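Local coordinates for soluble lytic transglycosylase B3 (Pseudomonas aeruginosa, PDB 5ANZ), which probably cleaves the glycan strands of peptidoglycan as a lytic transglycosylase in cell-wall turnover, and carries a bound calcium ion, at residues Arg129-Ala134 with Tyr241-Gly246; Ser297-Ser302 with Leu315-Phe320. All coordinates share one frame; numbering follows the deposited sequence.

Contact 1 of 2, residues Arg129-Ala134 with Tyr241-Gly246; sequences RYAVDA and YLKASG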
# COMPACT_ATOMS: atom_id res chain seq x y z
N ARG A 129 18.52 15.71 2.30
CA ARG A 129 17.78 16.52 3.27
C ARG A 129 16.88 15.68 4.20
O ARG A 129 16.72 16.02 5.37
CB ARG A 129 16.92 17.58 2.57
CG ARG A 129 15.88 18.19 3.49
CD ARG A 129 15.51 19.60 3.11
NE ARG A 129 14.83 20.28 4.22
CZ ARG A 129 14.27 21.48 4.14
NH1 ARG A 129 14.30 22.15 3.00
NH2 ARG A 129 13.67 22.00 5.20
N TYR A 130 16.31 14.61 3.67
CA TYR A 130 15.35 13.81 4.44
C TYR A 130 15.95 12.49 4.91
O TYR A 130 15.32 11.77 5.67
CB TYR A 130 14.09 13.54 3.61
CG TYR A 130 13.34 14.82 3.32
CD1 TYR A 130 12.49 15.38 4.27
CD2 TYR A 130 13.51 15.49 2.11
CE1 TYR A 130 11.83 16.56 4.02
CE2 TYR A 130 12.84 16.67 1.85
CZ TYR A 130 12.00 17.20 2.81
OH TYR A 130 11.34 18.39 2.59
N ALA A 131 17.18 12.19 4.48
CA ALA A 131 17.79 10.90 4.79
C ALA A 131 16.86 9.76 4.35
O ALA A 131 16.52 8.86 5.14
CB ALA A 131 18.11 10.79 6.27
N VAL A 132 16.47 9.81 3.08
CA VAL A 132 15.68 8.75 2.48
C VAL A 132 16.30 8.39 1.14
O VAL A 132 16.60 9.28 0.35
CB VAL A 132 14.21 9.14 2.28
CG1 VAL A 132 13.45 8.03 1.59
CG2 VAL A 132 13.56 9.47 3.63
N ASP A 133 16.48 7.10 0.89
CA ASP A 133 17.12 6.63 -0.33
C ASP A 133 16.32 6.99 -1.57
O ASP A 133 15.11 6.77 -1.63
CB ASP A 133 17.33 5.12 -0.26
CG ASP A 133 18.25 4.73 0.88
OD1 ASP A 133 19.47 4.75 0.68
OD2 ASP A 133 17.76 4.45 1.99
N ALA A 134 17.02 7.54 -2.57
CA ALA A 134 16.38 7.97 -3.80
C ALA A 134 15.66 6.81 -4.48
O ALA A 134 14.60 7.01 -5.07
CB ALA A 134 17.41 8.56 -4.76
N TYR A 241 7.22 11.83 3.87
CA TYR A 241 6.27 10.86 4.41
C TYR A 241 6.99 9.55 4.78
O TYR A 241 6.74 8.97 5.84
CB TYR A 241 5.14 10.60 3.39
CG TYR A 241 4.01 9.71 3.90
CD1 TYR A 241 4.09 8.33 3.86
CD2 TYR A 241 2.85 10.28 4.43
CE1 TYR A 241 3.06 7.53 4.32
CE2 TYR A 241 1.82 9.49 4.89
CZ TYR A 241 1.93 8.12 4.83
OH TYR A 241 0.89 7.34 5.29
N LEU A 242 7.91 9.10 3.92
CA LEU A 242 8.69 7.91 4.28
C LEU A 242 9.52 8.13 5.54
O LEU A 242 9.66 7.22 6.37
CB LEU A 242 9.61 7.48 3.13
CG LEU A 242 8.88 6.81 1.96
CD1 LEU A 242 9.87 6.64 0.79
CD2 LEU A 242 8.27 5.44 2.36
N LYS A 243 10.09 9.32 5.68
CA LYS A 243 10.94 9.59 6.83
C LYS A 243 10.07 9.62 8.09
O LYS A 243 10.46 9.07 9.12
CB LYS A 243 11.72 10.90 6.66
CG LYS A 243 12.67 11.25 7.82
CD LYS A 243 13.84 10.23 7.92
CE LYS A 243 14.76 10.55 9.12
NZ LYS A 243 15.57 11.80 8.93
N ALA A 244 8.90 10.25 7.99
CA ALA A 244 7.97 10.31 9.13
C ALA A 244 7.51 8.91 9.52
O ALA A 244 7.20 8.64 10.68
CB ALA A 244 6.76 11.19 8.80
N SER A 245 7.50 8.01 8.53
CA SER A 245 7.07 6.63 8.71
C SER A 245 8.18 5.72 9.21
O SER A 245 7.96 4.52 9.40
CB SER A 245 6.51 6.06 7.39
OG SER A 245 5.35 6.77 6.96
N GLY A 246 9.38 6.29 9.40
CA GLY A 246 10.46 5.59 10.08
C GLY A 246 11.64 5.14 9.22
O GLY A 246 12.52 4.41 9.69
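Lys243 lays its aliphatic chain along the backbone carbonyl of Tyr130. CG stands anti to the backbone N (chi1 -179°), and bends at chi2 and chi4 then curl the chain around that oxygen. CD comes closest, 3.1 Å from Tyr130 O. NZ returns to the same oxygen at 3.3 Å from Tyr130 O, a weak hydrogen bond. The ammonium also sits 3.8 Å from the methyl CB of Ala131. Lys243 is an exposed residue, and its chain borders the buried Val132 and Leu242.

Val132 carries the buried side and its two methyls part company. CG1, anti to the backbone N, meets Leu242 CD1 at 3.9 Å. CG2 rests against Lys243 CB at 3.8 Å. The valine and leucine side chains cross at about a right angle. Trp247 also packs on Val132.

The contact joins two helix ends within the lysozyme-like SLT domain. After helix 120-130, Ala131 leaves the helical conformation with a positive phi. Helix 231-244 closes in a Schellman motif, with Gly246 in a positive-phi conformation and bonds back into the last turn. In that turn Tyr241 O takes two donors from opposite faces of its plane. Ser245 OG is 2.8 Å from Tyr241 O and lies above the carbonyl plane, while the backbone N of Ser245 is 3.0 Å from Tyr241 O.

The ring of Tyr130 packs on Ala236, Ala239 and Asn240, farther back along helix 231-244. The side chain of Leu242 comes within about 4 Å of that of Tyr326, a residue that binds N-acetyl-D-glucosamine. Asp133 OD2 accepts hydrogen bonds from Trp247 NE1 and Gly250 N, tying the loop after helix 120-130 to the chain beyond Gly246.

Contact 2 of 2, residues Ser297-Ser302 with Leu315-Phe320; sequences SGEQAS and LVLHNF
Glu299 opens the contact at the mouth of a beta hairpin, strands 300-304 and 313-316, within a five-stranded antiparallel sheet. Its CB meets Leu317 CD2 at 4.0 Å. The chain folds back at chi2 (-62°), which helps bring OE1 to a water 2.9 Å away from OE1. That water also donates to Gln300 O and accepts from His318 N. It therefore bridges the first strand to the start of helix 318-324, where the two backbones have diverged.

Ala301 points its methyl at the second segment. CB lies 3.9 Å from Leu317 CD1, and Leu315 CB is a looser neighbour. Leu276 packs on both Ala301 and Leu315.

Ser302 and Val316 form an antiparallel hydrogen-bonded pair. Ser302 N reaches Val316 O at 2.9 Å, in the carbonyl plane. The return bond from Val316 N to Ser302 O is 2.7 Å and nearly straight, at 166°. The side chains of this pair share one face of the sheet. Ser302 OG turns to the carbonyls of Ile272 and Leu270. Val316 CG1 stands over the centre of the Phe320 ring, 3.7 Å above its plane.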
# COMPACT_ATOMS: atom_id res chain seq x y z
N SER A 297 22.87 -7.76 12.38
CA SER A 297 22.46 -8.87 13.25
C SER A 297 21.52 -8.46 14.38
O SER A 297 20.74 -9.27 14.88
CB SER A 297 23.70 -9.56 13.83
OG SER A 297 24.48 -8.65 14.59
N GLY A 298 21.60 -7.19 14.79
CA GLY A 298 20.75 -6.70 15.85
C GLY A 298 19.40 -6.17 15.38
O GLY A 298 18.53 -5.86 16.19
N GLU A 299 19.22 -6.08 14.06
CA GLU A 299 18.00 -5.50 13.50
C GLU A 299 16.79 -6.42 13.59
O GLU A 299 16.88 -7.61 13.29
CB GLU A 299 18.22 -5.11 12.03
CG GLU A 299 19.07 -3.87 11.84
CD GLU A 299 18.43 -2.65 12.46
OE1 GLU A 299 17.18 -2.54 12.44
OE2 GLU A 299 19.17 -1.79 12.97
N GLN A 300 15.65 -5.85 13.99
CA GLN A 300 14.43 -6.63 14.13
C GLN A 300 13.83 -6.93 12.76
O GLN A 300 13.73 -6.05 11.91
CB GLN A 300 13.41 -5.89 14.99
CG GLN A 300 13.84 -5.70 16.43
CD GLN A 300 13.83 -6.99 17.22
OE1 GLN A 300 13.02 -7.87 16.97
NE2 GLN A 300 14.74 -7.10 18.17
N ALA A 301 13.43 -8.18 12.56
CA ALA A 301 12.84 -8.55 11.27
C ALA A 301 11.69 -9.53 11.45
O ALA A 301 11.65 -10.27 12.43
CB ALA A 301 13.91 -9.13 10.34
N SER A 302 10.78 -9.54 10.48
CA SER A 302 9.67 -10.49 10.43
C SER A 302 9.81 -11.35 9.19
O SER A 302 10.40 -10.93 8.20
CB SER A 302 8.32 -9.76 10.39
OG SER A 302 8.15 -8.95 11.54
N LEU A 315 12.89 -12.04 4.81
CA LEU A 315 12.92 -11.36 6.10
C LEU A 315 12.70 -9.89 5.81
O LEU A 315 13.38 -9.34 4.96
CB LEU A 315 14.24 -11.56 6.84
CG LEU A 315 14.39 -12.95 7.44
CD1 LEU A 315 15.73 -13.08 8.14
CD2 LEU A 315 13.25 -13.22 8.41
N VAL A 316 11.76 -9.26 6.51
CA VAL A 316 11.49 -7.85 6.24
C VAL A 316 11.77 -7.01 7.48
O VAL A 316 11.47 -7.40 8.61
CB VAL A 316 10.07 -7.62 5.72
CG1 VAL A 316 9.89 -8.36 4.39
CG2 VAL A 316 9.02 -8.08 6.73
N LEU A 317 12.41 -5.88 7.24
CA LEU A 317 12.96 -5.06 8.31
C LEU A 317 12.12 -3.81 8.49
O LEU A 317 11.05 -3.67 7.90
CB LEU A 317 14.41 -4.69 8.02
CG LEU A 317 15.48 -5.74 8.36
CD1 LEU A 317 15.31 -6.95 7.49
CD2 LEU A 317 16.89 -5.15 8.24
N HIS A 318 12.63 -2.91 9.32
CA HIS A 318 11.91 -1.71 9.68
C HIS A 318 11.45 -0.90 8.47
O HIS A 318 10.34 -0.38 8.47
CB HIS A 318 12.78 -0.85 10.60
CG HIS A 318 12.03 0.24 11.30
ND1 HIS A 318 11.00 -0.02 12.18
CD2 HIS A 318 12.16 1.59 11.26
CE1 HIS A 318 10.53 1.12 12.65
NE2 HIS A 318 11.21 2.11 12.10
N ASN A 319 12.30 -0.80 7.45
CA ASN A 319 11.93 0.03 6.30
C ASN A 319 10.76 -0.56 5.52
O ASN A 319 10.01 0.16 4.87
CB ASN A 319 13.14 0.25 5.37
CG ASN A 319 14.11 1.30 5.91
OD1 ASN A 319 13.81 2.01 6.87
ND2 ASN A 319 15.27 1.41 5.29
N PHE A 320 10.58 -1.88 5.60
CA PHE A 320 9.37 -2.51 5.06
C PHE A 320 8.14 -2.00 5.80
O PHE A 320 7.11 -1.70 5.20
CB PHE A 320 9.47 -4.04 5.18
CG PHE A 320 8.40 -4.79 4.42
CD1 PHE A 320 8.58 -5.08 3.08
CD2 PHE A 320 7.26 -5.24 5.06
CE1 PHE A 320 7.62 -5.79 2.37
CE2 PHE A 320 6.29 -5.96 4.36
CZ PHE A 320 6.48 -6.23 3.01
O HOH W 1 14.74 -3.55 11.19
O HOH W 2 9.66 -6.10 10.52

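Overall arrangement
Contact 1 closes before contact 2 opens along the chain, and their centres lie about 17 Å apart. Both lie within the transglycosylase SLT domain. Contact 1 pairs the ends of helices 120-130 and 231-244. Contact 2 lies in the five-stranded sheet and runs into helix 318-324. The two meet directly where Gly246 O packs 3.2 Å from His318 CD2. Next to it, the Asn319 side chain bonds to Ile248 N and Gln251 O, in the loop that follows Gly246. The loop leaving helix 231-244 is thus held against the start of helix 318-324. The helical part with the sugar-binding Tyr326 nearby is in this way joined to the sheet.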